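Local coordinates for uncharacterized protein (Escherichia coli UMEA 3162-1, PDB 4X5M) that carries sugars across the membrane down their concentration gradient as a homodimer, probably by rocking movements that open a central cavity to one side and then the other, at residues Phe17-Ala20 / Pro21-Ile24; Ile41-Leu44 / Thr45-Ser49; Ile51-Gly54 / Ile55-Asp59; Ser58-Ala61 / Val62-Asn66. One frame throughout, in Å; residues are numbered along the deposited sequence.

Contact 1: residues Phe17-Ala20 / Pro21-Ile24; sequences FAFA and PQSI. With OLB ((2S)-2,3-dihydroxypropyl (9Z)-octadec-9-enoate), chain G.
The PQ motif of this SemiSWEET transporter, Pro-21 and Gln-22, sits where the first membrane helix breaks and starts again. Phe-19 is the N-cap residue of helix 20-29, and its carbonyl and ring both meet Gln-22. Gln-22 N donates to Phe-19 O at 3.1 Å. The N-H comes from above the carbonyl plane and the bond is bent, with 136° at the hydrogen. Ile-24 N bonds Ala-20 O, a regular helical i to i+4 bond, at 3.0 Å and 169°. Pro-21 brings no N-H to this first turn. Its CD lies 3.6 Å from Phe-17 O.

The side chains of Phe-19 and Gln-22 run side by side in the same direction. The amide carbon CD of Gln-22 is 4.2 Å from CD1 of the Phe-19 ring, and the two planes are 55° apart. The extended Gln-22 chain carries its amide out to the ring. One face of the ring takes the acyl chain of the bound monoolein, with Phe-19 CE2 3.6 Å from OLB C11. Tyr-40 and Phe-43 of the second subunit meet the same ring edge-to-face.

Pro-21 stands four residues after Phe-17 and has no N-H for its carbonyl. CD sits at that oxygen instead, which is consistent with helix 3-17 ending there and helix 20-29 starting afresh. The Phe-19 ring presents a greasy surface to the lipid.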
loop_
_atom_site.group_PDB
_atom_site.type_symbol
_atom_site.label_atom_id
_atom_site.label_comp_id
_atom_site.label_asym_id
_atom_site.label_seq_id
_atom_site.Cartn_x
_atom_site.Cartn_y
_atom_site.Cartn_z
ATOM N N PHE A 17 -5.781 -6.804 0.215
ATOM C CA PHE A 17 -7.225 -6.864 0.004
ATOM C C PHE A 17 -7.990 -5.815 0.807
ATOM O O PHE A 17 -9.207 -5.689 0.668
ATOM C CB PHE A 17 -7.748 -8.262 0.343
ATOM C CG PHE A 17 -7.235 -9.339 -0.574
ATOM C CD1 PHE A 17 -6.874 -9.044 -1.880
ATOM C CD2 PHE A 17 -7.111 -10.645 -0.131
ATOM C CE1 PHE A 17 -6.400 -10.032 -2.725
ATOM C CE2 PHE A 17 -6.638 -11.637 -0.972
ATOM C CZ PHE A 17 -6.282 -11.331 -2.271
ATOM N N ALA A 18 -7.277 -5.066 1.643
ATOM C CA ALA A 18 -7.890 -4.009 2.442
ATOM C C ALA A 18 -8.574 -2.972 1.562
ATOM O O ALA A 18 -9.742 -2.646 1.765
ATOM C CB ALA A 18 -6.853 -3.333 3.325
ATOM N N PHE A 19 -7.836 -2.457 0.584
ATOM C CA PHE A 19 -8.349 -1.411 -0.292
ATOM C C PHE A 19 -8.540 -1.907 -1.719
ATOM O O PHE A 19 -8.725 -1.113 -2.642
ATOM C CB PHE A 19 -7.414 -0.204 -0.279
ATOM C CG PHE A 19 -7.250 0.416 1.077
ATOM C CD1 PHE A 19 -8.207 1.281 1.577
ATOM C CD2 PHE A 19 -6.139 0.133 1.853
ATOM C CE1 PHE A 19 -8.061 1.854 2.825
ATOM C CE2 PHE A 19 -5.986 0.702 3.101
ATOM C CZ PHE A 19 -6.949 1.564 3.588
ATOM N N ALA A 20 -8.490 -3.223 -1.895
ATOM C CA ALA A 20 -8.740 -3.839 -3.195
ATOM C C ALA A 20 -10.120 -3.500 -3.784
ATOM O O ALA A 20 -10.225 -3.297 -4.993
ATOM C CB ALA A 20 -8.566 -5.353 -3.103
ATOM N N PRO A 21 -11.184 -3.447 -2.949
ATOM C CA PRO A 21 -12.472 -3.041 -3.527
ATOM C C PRO A 21 -12.464 -1.656 -4.180
ATOM O O PRO A 21 -13.277 -1.408 -5.070
ATOM C CB PRO A 21 -13.412 -3.055 -2.318
ATOM C CG PRO A 21 -12.844 -4.093 -1.434
ATOM C CD PRO A 21 -11.355 -3.958 -1.574
ATOM N N GLN A 22 -11.566 -0.776 -3.748
ATOM C CA GLN A 22 -11.448 0.550 -4.352
ATOM C C GLN A 22 -10.925 0.465 -5.784
ATOM O O GLN A 22 -11.452 1.117 -6.686
ATOM C CB GLN A 22 -10.535 1.451 -3.513
ATOM C CG GLN A 22 -11.130 1.892 -2.184
ATOM C CD GLN A 22 -10.346 3.023 -1.544
ATOM O OE1 GLN A 22 -9.223 3.321 -1.950
ATOM N NE2 GLN A 22 -10.939 3.664 -0.543
ATOM N N SER A 23 -9.885 -0.339 -5.983
ATOM C CA SER A 23 -9.307 -0.537 -7.308
ATOM C C SER A 23 -10.285 -1.249 -8.235
ATOM O O SER A 23 -10.421 -0.888 -9.403
ATOM C CB SER A 23 -8.003 -1.332 -7.216
ATOM O OG SER A 23 -7.013 -0.607 -6.508
ATOM N N ILE A 24 -10.962 -2.262 -7.701
ATOM C CA ILE A 24 -11.954 -3.015 -8.462
ATOM C C ILE A 24 -13.084 -2.101 -8.927
ATOM O O ILE A 24 -13.523 -2.175 -10.075
ATOM C CB ILE A 24 -12.537 -4.179 -7.634
ATOM C CG1 ILE A 24 -11.445 -5.199 -7.303
ATOM C CG2 ILE A 24 -13.678 -4.853 -8.383
ATOM C CD1 ILE A 24 -11.904 -6.311 -6.380
HETATM C C1 OLB G . 3.060 -3.305 -1.225
HETATM C C2 OLB G . 1.602 -2.922 -1.107
HETATM C C3 OLB G . 1.484 -1.436 -1.366
HETATM C C4 OLB G . 0.667 -0.770 -0.275
HETATM C C5 OLB G . 1.225 0.616 0.003
HETATM O O19 OLB G . 3.798 -2.659 -1.941
HETATM O O20 OLB G . 3.560 -4.397 -0.498
HETATM C C21 OLB G . 4.946 -4.328 -0.265
HETATM C C22 OLB G . 5.319 -5.350 0.781
HETATM O O23 OLB G . 5.975 -6.428 0.160
HETATM C C24 OLB G . 6.243 -4.716 1.793
HETATM O O25 OLB G . 5.481 -4.260 2.887
HETATM C C6 OLB G . 0.493 1.318 1.133
HETATM C C7 OLB G . -0.932 1.643 0.719
HETATM C C8 OLB G . -1.211 3.142 0.656
HETATM C C9 OLB G . -1.745 3.678 1.975
HETATM C C10 OLB G . -3.058 3.695 2.298
HETATM C C11 OLB G . -4.114 3.190 1.341
HETATM C C12 OLB G . -4.562 4.302 0.411
HETATM C C13 OLB G . -4.574 3.735 -0.992
HETATM C C14 OLB G . -4.389 4.817 -2.032
HETATM C C15 OLB G . -4.344 4.150 -3.388
HETATM C C16 OLB G . -3.169 3.197 -3.420
HETATM C C17 OLB G . -3.560 1.918 -4.126
HETATM C C18 OLB G . -2.879 0.761 -3.432
#

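Contact 2: residues Ile41-Leu44 / Thr45-Ser49; sequences IMFL and TGVIS. With OLB ((2S)-2,3-dihydroxypropyl (9Z)-octadec-9-enoate), chain G.
Phe-43 lays one ring face against a methyl of Val-47, one turn further along helix 37-57. CG2 of Val-47 stands 4.1 Å from the centroid of the Phe-43 ring and 18° off its normal, a CH-pi contact. The methyl is displaced toward the rim, nearest CE2. CG of Phe-43 is anti to its own N (chi1 -176°), which sends the ring along the helix toward Val-47. CG2 of Val-47 also touches Phe-43 O. The backbone bond from Val-47 N to Phe-43 O, 2.9 Å, joins the same two residues.

This is the second of the three membrane helices of the SemiSWEET protomer. The Phe-43 ring borders the space taken by the bound monoolein. OLB C3 lies at the ring edge, 3.5 Å from Phe-43 CZ. Thr-69 of helix 60-86 and Ala-18 of the second subunit also pack on Phe-43. With an alanine here, Val-47 CG2 would probably lose the ring face it rests on, and the lipid chain the ring edge beside C3.

On another side of the helix, Thr-45 OG1 donates to Ile-41 O at 2.7 Å. Thr-45 N also binds Ile-41 O, from the opposite face of the carbonyl plane. OG1 lies beside the Thr-45 N (chi1 -63°), which turns the hydroxyl back along the helix. Ser-49 repeats the pattern: its OG gives to Thr-45 O at 2.9 Å, and its N reaches that oxygen from the other face.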
loop_
_atom_site.group_PDB
_atom_site.type_symbol
_atom_site.label_atom_id
_atom_site.label_comp_id
_atom_site.label_asym_id
_atom_site.label_seq_id
_atom_site.Cartn_x
_atom_site.Cartn_y
_atom_site.Cartn_z
ATOM N N ILE A 41 2.665 6.058 -11.038
ATOM C CA ILE A 41 3.917 5.684 -11.685
ATOM C C ILE A 41 4.998 5.459 -10.631
ATOM O O ILE A 41 5.764 4.496 -10.708
ATOM C CB ILE A 41 4.382 6.752 -12.696
ATOM C CG1 ILE A 41 3.410 6.819 -13.874
ATOM C CG2 ILE A 41 5.785 6.446 -13.197
ATOM C CD1 ILE A 41 3.795 7.835 -14.929
ATOM N N MET A 42 5.049 6.347 -9.643
ATOM C CA MET A 42 5.951 6.175 -8.509
ATOM C C MET A 42 5.633 4.887 -7.758
ATOM O O MET A 42 6.531 4.129 -7.389
ATOM C CB MET A 42 5.861 7.366 -7.552
ATOM C CG MET A 42 6.633 8.596 -7.988
ATOM S SD MET A 42 6.617 9.860 -6.702
ATOM C CE MET A 42 7.200 8.911 -5.298
ATOM N N PHE A 43 4.343 4.650 -7.537
ATOM C CA PHE A 43 3.879 3.470 -6.817
ATOM C C PHE A 43 4.257 2.188 -7.548
ATOM O O PHE A 43 4.770 1.248 -6.943
ATOM C CB PHE A 43 2.362 3.534 -6.619
ATOM C CG PHE A 43 1.806 2.397 -5.808
ATOM C CD1 PHE A 43 2.103 2.281 -4.461
ATOM C CD2 PHE A 43 0.973 1.455 -6.390
ATOM C CE1 PHE A 43 1.590 1.240 -3.711
ATOM C CE2 PHE A 43 0.455 0.414 -5.645
ATOM C CZ PHE A 43 0.764 0.306 -4.304
ATOM N N LEU A 44 4.001 2.161 -8.853
ATOM C CA LEU A 44 4.302 0.992 -9.673
ATOM C C LEU A 44 5.804 0.748 -9.776
ATOM O O LEU A 44 6.250 -0.398 -9.830
ATOM C CB LEU A 44 3.696 1.147 -11.070
ATOM C CG LEU A 44 2.189 0.898 -11.160
ATOM C CD1 LEU A 44 1.670 1.228 -12.547
ATOM C CD2 LEU A 44 1.879 -0.544 -10.800
ATOM N N THR A 45 6.576 1.830 -9.804
ATOM C CA THR A 45 8.032 1.731 -9.813
ATOM C C THR A 45 8.514 0.977 -8.577
ATOM O O THR A 45 9.396 0.120 -8.659
ATOM C CB THR A 45 8.697 3.122 -9.863
ATOM O OG1 THR A 45 8.341 3.779 -11.086
ATOM C CG2 THR A 45 10.210 2.999 -9.788
ATOM N N GLY A 46 7.916 1.295 -7.433
ATOM C CA GLY A 46 8.244 0.621 -6.193
ATOM C C GLY A 46 7.764 -0.818 -6.171
ATOM O O GLY A 46 8.464 -1.703 -5.674
ATOM N N VAL A 47 6.570 -1.052 -6.709
ATOM C CA VAL A 47 5.996 -2.395 -6.766
ATOM C C VAL A 47 6.888 -3.337 -7.567
ATOM O O VAL A 47 7.171 -4.456 -7.136
ATOM C CB VAL A 47 4.580 -2.383 -7.383
ATOM C CG1 VAL A 47 4.113 -3.800 -7.682
ATOM C CG2 VAL A 47 3.601 -1.685 -6.453
ATOM N N ILE A 48 7.333 -2.872 -8.730
ATOM C CA ILE A 48 8.260 -3.633 -9.561
ATOM C C ILE A 48 9.548 -3.932 -8.797
ATOM O O ILE A 48 10.075 -5.044 -8.856
ATOM C CB ILE A 48 8.597 -2.877 -10.865
ATOM C CG1 ILE A 48 7.343 -2.712 -11.727
ATOM C CG2 ILE A 48 9.684 -3.598 -11.641
ATOM C CD1 ILE A 48 6.680 -4.019 -12.108
ATOM N N SER A 49 10.037 -2.937 -8.064
ATOM C CA SER A 49 11.262 -3.089 -7.286
ATOM C C SER A 49 11.084 -4.086 -6.140
ATOM O O SER A 49 12.012 -4.823 -5.805
ATOM C CB SER A 49 11.719 -1.732 -6.745
ATOM O OG SER A 49 11.972 -0.818 -7.798
HETATM C C1 OLB G . 3.060 -3.305 -1.225
HETATM C C2 OLB G . 1.602 -2.922 -1.107
HETATM C C3 OLB G . 1.484 -1.436 -1.366
HETATM C C4 OLB G . 0.667 -0.770 -0.275
HETATM C C5 OLB G . 1.225 0.616 0.003
HETATM O O19 OLB G . 3.798 -2.659 -1.941
HETATM O O20 OLB G . 3.560 -4.397 -0.498
HETATM C C21 OLB G . 4.946 -4.328 -0.265
HETATM C C22 OLB G . 5.319 -5.350 0.781
HETATM O O23 OLB G . 5.975 -6.428 0.160
HETATM C C24 OLB G . 6.243 -4.716 1.793
HETATM O O25 OLB G . 5.481 -4.260 2.887
HETATM C C6 OLB G . 0.493 1.318 1.133
HETATM C C7 OLB G . -0.932 1.643 0.719
HETATM C C8 OLB G . -1.211 3.142 0.656
HETATM C C9 OLB G . -1.745 3.678 1.975
HETATM C C10 OLB G . -3.058 3.695 2.298
HETATM C C11 OLB G . -4.114 3.190 1.341
HETATM C C12 OLB G . -4.562 4.302 0.411
HETATM C C13 OLB G . -4.574 3.735 -0.992
HETATM C C14 OLB G . -4.389 4.817 -2.032
HETATM C C15 OLB G . -4.344 4.150 -3.388
HETATM C C16 OLB G . -3.169 3.197 -3.420
HETATM C C17 OLB G . -3.560 1.918 -4.126
HETATM C C18 OLB G . -2.879 0.761 -3.432
#

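Contact 3: residues Ile51-Gly54 / Ile55-Asp59; sequences IAYG and IMRSD
Tyr-53 has one ring face overlapped by the aliphatic part of Arg-57, four residues on. CG of Arg-57 lies 3.7 Å from the ring centroid, 15° off the ring normal, in a CH-pi contact shifted toward CZ. The two side chains run side by side in the same direction. Arg-57 bends at chi2 and chi3, and this lays its guanidinium almost parallel to the ring, with the planes 4° apart. The phenol oxygen lies over one face of the guanidinium, 3.8 Å from Arg-57 NE to Tyr-53 OH. Met-56 CE comes within 4.3 Å of Tyr-53 CD1.

The helix ends just beyond this pair. Ser-58 takes positive phi (53°) and closes a Schellman motif. Asp-59 N gives a nearly straight bond of 2.9 Å to Gly-54 O. Arg-57 N makes two weak bonds, to Tyr-53 O and Gly-54 O. Gly-54 has no side chain where the chain folds back.

The polar ends point into the dimer. Tyr-53 OH is hydrogen-bonded to Asp-59 OD1 of the second subunit, and Asp-59 OD1 likewise to Tyr-53 OH of that subunit. Arg-57 O is hydrogen-bonded to Arg-57 NH2 of the second subunit. Arg-57 NE has only a long, weak charge contact with Asp-59 OD2 of that subunit. A leucine in place of Tyr-53 would probably leave that Asp-59 without its hydroxyl partner and the Arg-57 chain without its flat support.

With the transporter inward-open, these reciprocal bonds join the subunits at this end, which is consistent with a closed extracellular gate.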
loop_
_atom_site.group_PDB
_atom_site.type_symbol
_atom_site.label_atom_id
_atom_site.label_comp_id
_atom_site.label_asym_id
_atom_site.label_seq_id
_atom_site.Cartn_x
_atom_site.Cartn_y
_atom_site.Cartn_z
ATOM N N ILE A 51 9.118 -6.652 -6.300
ATOM C CA ILE A 51 9.109 -7.943 -6.979
ATOM C C ILE A 51 10.536 -8.433 -7.206
ATOM O O ILE A 51 10.846 -9.597 -6.956
ATOM C CB ILE A 51 8.357 -7.871 -8.324
ATOM C CG1 ILE A 51 6.878 -7.559 -8.082
ATOM C CG2 ILE A 51 8.503 -9.175 -9.090
ATOM C CD1 ILE A 51 6.050 -7.479 -9.348
ATOM N N ALA A 52 11.402 -7.536 -7.669
ATOM C CA ALA A 52 12.817 -7.852 -7.821
ATOM C C ALA A 52 13.422 -8.212 -6.469
ATOM O O ALA A 52 14.197 -9.162 -6.354
ATOM C CB ALA A 52 13.564 -6.682 -8.442
ATOM N N TYR A 53 13.051 -7.444 -5.449
ATOM C CA TYR A 53 13.511 -7.681 -4.086
ATOM C C TYR A 53 13.035 -9.033 -3.572
ATOM O O TYR A 53 13.806 -9.788 -2.981
ATOM C CB TYR A 53 13.024 -6.567 -3.157
ATOM C CG TYR A 53 13.563 -6.659 -1.748
ATOM C CD1 TYR A 53 14.918 -6.510 -1.496
ATOM C CD2 TYR A 53 12.716 -6.881 -0.668
ATOM C CE1 TYR A 53 15.422 -6.585 -0.213
ATOM C CE2 TYR A 53 13.209 -6.957 0.623
ATOM C CZ TYR A 53 14.565 -6.808 0.844
ATOM O OH TYR A 53 15.077 -6.881 2.118
ATOM N N GLY A 54 11.760 -9.327 -3.803
ATOM C CA GLY A 54 11.172 -10.586 -3.381
ATOM C C GLY A 54 11.846 -11.793 -4.006
ATOM O O GLY A 54 12.031 -12.819 -3.350
ATOM N N ILE A 55 12.213 -11.672 -5.278
ATOM C CA ILE A 55 12.902 -12.747 -5.985
ATOM C C ILE A 55 14.302 -12.945 -5.420
ATOM O O ILE A 55 14.735 -14.072 -5.172
ATOM C CB ILE A 55 12.998 -12.459 -7.498
ATOM C CG1 ILE A 55 11.608 -12.488 -8.136
ATOM C CG2 ILE A 55 13.913 -13.467 -8.180
ATOM C CD1 ILE A 55 11.603 -12.100 -9.601
ATOM N N MET A 56 15.003 -11.838 -5.206
ATOM C CA MET A 56 16.362 -11.883 -4.679
ATOM C C MET A 56 16.402 -12.336 -3.220
ATOM O O MET A 56 17.439 -12.782 -2.731
ATOM C CB MET A 56 17.029 -10.510 -4.824
ATOM C CG MET A 56 17.360 -10.137 -6.263
ATOM S SD MET A 56 17.525 -8.365 -6.582
ATOM C CE MET A 56 17.057 -7.651 -5.011
ATOM N N ARG A 57 15.267 -12.220 -2.534
ATOM C CA ARG A 57 15.165 -12.604 -1.127
ATOM C C ARG A 57 14.522 -13.974 -0.936
ATOM O O ARG A 57 14.488 -14.496 0.180
ATOM C CB ARG A 57 14.363 -11.557 -0.346
ATOM C CG ARG A 57 15.117 -10.273 -0.056
ATOM C CD ARG A 57 16.050 -10.440 1.128
ATOM N NE ARG A 57 15.320 -10.659 2.372
ATOM C CZ ARG A 57 15.897 -10.782 3.563
ATOM N NH1 ARG A 57 17.216 -10.705 3.672
ATOM N NH2 ARG A 57 15.155 -10.978 4.645
ATOM N N SER A 58 14.021 -14.546 -2.030
ATOM C CA SER A 58 13.236 -15.779 -1.987
ATOM C C SER A 58 12.082 -15.620 -1.001
ATOM O O SER A 58 11.846 -16.478 -0.148
ATOM C CB SER A 58 14.108 -16.981 -1.611
ATOM O OG SER A 58 15.134 -17.183 -2.567
ATOM N N ASP A 59 11.376 -14.500 -1.126
ATOM C CA ASP A 59 10.284 -14.153 -0.228
ATOM C C ASP A 59 8.960 -14.175 -0.981
ATOM O O ASP A 59 8.603 -13.206 -1.651
ATOM C CB ASP A 59 10.531 -12.774 0.390
ATOM C CG ASP A 59 9.675 -12.516 1.615
ATOM O OD1 ASP A 59 8.500 -12.937 1.633
ATOM O OD2 ASP A 59 10.183 -11.888 2.568
#

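Contact 4: residues Ser58-Ala61 / Val62-Asn66; sequences SDFA and VLIAN. With OLB ((2S)-2,3-dihydroxypropyl (9Z)-octadec-9-enoate), chain G; OLA (oleic acid), chain F.
Val-62 crosses Asp-59 at about a right angle, at the start of helix 60-86. CG2 of Val-62 rests 3.5 Å from CG of the Asp-59 carboxylate. Asp-59 is the N-cap, and its OD1 accepts from Val-62 N at 3.1 Å. The bond is straight at the hydrogen (168°), but it meets OD1 from above the carboxylate plane. OD1 also bonds Tyr-53 OH of the second subunit. CG of Asp-59 is anti to its backbone N (chi1 -163°), which brings the carboxylate over the first turn.

Phe-60 and Ile-64 cross at a slant on another side of the helix. Ile-64 CB stands over one face of the Phe-60 ring, offset to the rim and 4.0 Å from CE2. CD1 of Ile-64 touches the same ring atom and the bound oleic acid, with OLA C17 at 3.8 Å. The chain of Ile-64 is extended, which carries CD1 past the ring to the lipid.

Asn-66 turns its amide back to the helix. ND2 donates to Val-62 O at 2.8 Å, and that oxygen lies nearly in the amide plane. The backbone N of Asn-66 reaches that oxygen from the opposite face. ND2 also gives to O23 of the monoolein at 2.9 Å. Asn-66 OD1 lies 2.8 Å from OLB O19.

The N-cap satisfies an early helix N-H, and its negative charge would probably interact favourably with the positive end of the helix dipole. The bond to Val-62 O is likely to fix the rotation of the Asn-66 amide beside a lipid that may occupy part of the transport cavity.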
loop_
_atom_site.group_PDB
_atom_site.type_symbol
_atom_site.label_atom_id
_atom_site.label_comp_id
_atom_site.label_asym_id
_atom_site.label_seq_id
_atom_site.Cartn_x
_atom_site.Cartn_y
_atom_site.Cartn_z
ATOM N N SER A 58 14.021 -14.546 -2.030
ATOM C CA SER A 58 13.236 -15.779 -1.987
ATOM C C SER A 58 12.082 -15.620 -1.001
ATOM O O SER A 58 11.846 -16.478 -0.148
ATOM C CB SER A 58 14.108 -16.981 -1.611
ATOM O OG SER A 58 15.134 -17.183 -2.567
ATOM N N ASP A 59 11.376 -14.500 -1.126
ATOM C CA ASP A 59 10.284 -14.153 -0.228
ATOM C C ASP A 59 8.960 -14.175 -0.981
ATOM O O ASP A 59 8.603 -13.206 -1.651
ATOM C CB ASP A 59 10.531 -12.774 0.390
ATOM C CG ASP A 59 9.675 -12.516 1.615
ATOM O OD1 ASP A 59 8.500 -12.937 1.633
ATOM O OD2 ASP A 59 10.183 -11.888 2.568
ATOM N N PHE A 60 8.231 -15.280 -0.866
ATOM C CA PHE A 60 6.985 -15.439 -1.606
ATOM C C PHE A 60 5.884 -14.534 -1.063
ATOM O O PHE A 60 4.962 -14.168 -1.789
ATOM C CB PHE A 60 6.520 -16.896 -1.582
ATOM C CG PHE A 60 5.315 -17.156 -2.441
ATOM C CD1 PHE A 60 5.438 -17.248 -3.818
ATOM C CD2 PHE A 60 4.059 -17.298 -1.873
ATOM C CE1 PHE A 60 4.332 -17.480 -4.614
ATOM C CE2 PHE A 60 2.949 -17.531 -2.665
ATOM C CZ PHE A 60 3.085 -17.622 -4.036
ATOM N N ALA A 61 5.982 -14.177 0.215
ATOM C CA ALA A 61 5.017 -13.271 0.826
ATOM C C ALA A 61 5.100 -11.894 0.178
ATOM O O ALA A 61 4.088 -11.322 -0.223
ATOM C CB ALA A 61 5.251 -13.171 2.324
ATOM N N VAL A 62 6.318 -11.371 0.076
ATOM C CA VAL A 62 6.557 -10.093 -0.581
ATOM C C VAL A 62 6.200 -10.182 -2.060
ATOM O O VAL A 62 5.599 -9.265 -2.623
ATOM C CB VAL A 62 8.028 -9.649 -0.423
ATOM C CG1 VAL A 62 8.334 -8.453 -1.312
ATOM C CG2 VAL A 62 8.332 -9.332 1.035
ATOM N N LEU A 63 6.564 -11.302 -2.677
ATOM C CA LEU A 63 6.309 -11.530 -4.096
ATOM C C LEU A 63 4.826 -11.477 -4.449
ATOM O O LEU A 63 4.408 -10.647 -5.256
ATOM C CB LEU A 63 6.892 -12.876 -4.531
ATOM C CG LEU A 63 8.253 -12.827 -5.224
ATOM C CD1 LEU A 63 8.708 -14.222 -5.626
ATOM C CD2 LEU A 63 8.194 -11.910 -6.437
ATOM N N ILE A 64 4.035 -12.360 -3.847
ATOM C CA ILE A 64 2.620 -12.469 -4.193
ATOM C C ILE A 64 1.850 -11.202 -3.821
ATOM O O ILE A 64 0.874 -10.851 -4.480
ATOM C CB ILE A 64 1.960 -13.702 -3.518
ATOM C CG1 ILE A 64 0.594 -13.994 -4.146
ATOM C CG2 ILE A 64 1.839 -13.510 -2.008
ATOM C CD1 ILE A 64 -0.117 -15.184 -3.536
ATOM N N ALA A 65 2.303 -10.506 -2.782
ATOM C CA ALA A 65 1.649 -9.278 -2.349
ATOM C C ALA A 65 1.734 -8.208 -3.431
ATOM O O ALA A 65 0.745 -7.548 -3.750
ATOM C CB ALA A 65 2.268 -8.774 -1.054
ATOM N N ASN A 66 2.924 -8.055 -4.001
ATOM C CA ASN A 66 3.171 -7.014 -4.989
ATOM C C ASN A 66 2.760 -7.410 -6.404
ATOM O O ASN A 66 2.474 -6.548 -7.232
ATOM C CB ASN A 66 4.645 -6.617 -4.967
ATOM C CG ASN A 66 5.010 -5.823 -3.729
ATOM O OD1 ASN A 66 4.854 -4.603 -3.694
ATOM N ND2 ASN A 66 5.500 -6.512 -2.705
HETATM C C1 OLB G . 3.060 -3.305 -1.225
HETATM C C2 OLB G . 1.602 -2.922 -1.107
HETATM C C3 OLB G . 1.484 -1.436 -1.366
HETATM C C4 OLB G . 0.667 -0.770 -0.275
HETATM C C5 OLB G . 1.225 0.616 0.003
HETATM O O19 OLB G . 3.798 -2.659 -1.941
HETATM O O20 OLB G . 3.560 -4.397 -0.498
HETATM C C21 OLB G . 4.946 -4.328 -0.265
HETATM C C22 OLB G . 5.319 -5.350 0.781
HETATM O O23 OLB G . 5.975 -6.428 0.160
HETATM C C24 OLB G . 6.243 -4.716 1.793
HETATM O O25 OLB G . 5.481 -4.260 2.887
HETATM C C6 OLB G . 0.493 1.318 1.133
HETATM C C7 OLB G . -0.932 1.643 0.719
HETATM C C8 OLB G . -1.211 3.142 0.656
HETATM C C9 OLB G . -1.745 3.678 1.975
HETATM C C10 OLB G . -3.058 3.695 2.298
HETATM C C11 OLB G . -4.114 3.190 1.341
HETATM C C12 OLB G . -4.562 4.302 0.411
HETATM C C13 OLB G . -4.574 3.735 -0.992
HETATM C C14 OLB G . -4.389 4.817 -2.032
HETATM C C15 OLB G . -4.344 4.150 -3.388
HETATM C C16 OLB G . -3.169 3.197 -3.420
HETATM C C17 OLB G . -3.560 1.918 -4.126
HETATM C C18 OLB G . -2.879 0.761 -3.432
HETATM C C12 OLA F . -3.193 -17.574 1.676
HETATM C C13 OLA F . -3.484 -16.093 1.587
HETATM C C14 OLA F . -2.641 -15.486 0.488
HETATM C C15 OLA F . -2.702 -13.978 0.579
HETATM C C16 OLA F . -1.645 -13.388 -0.327
HETATM C C17 OLA F . -2.308 -12.792 -1.548
HETATM C C18 OLA F . -2.517 -11.311 -1.325
#

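In the fold
Bound monoolein joins three of the four sites. Contacts 1 and 2 meet its acyl chain and contact 4 its polar head, where Asn-66 of the second subunit also bonds. Contacts 1 and 2 lie on opposite sides of the chain's centre, with centres 18 Å apart and nearest atoms about 8 Å apart. Contact 3 is the farthest from contact 1, about 24 Å between centres. Contacts 3 and 4 share Ser-58 and Asp-59, and their centres are 7 Å apart. Leu-63 packs there on Ile-51 and Ile-55. Contact 2 touches contact 4 through Val-47 CG1 and Asn-66 O, 3.2 Å apart. All four contacts reach the second subunit.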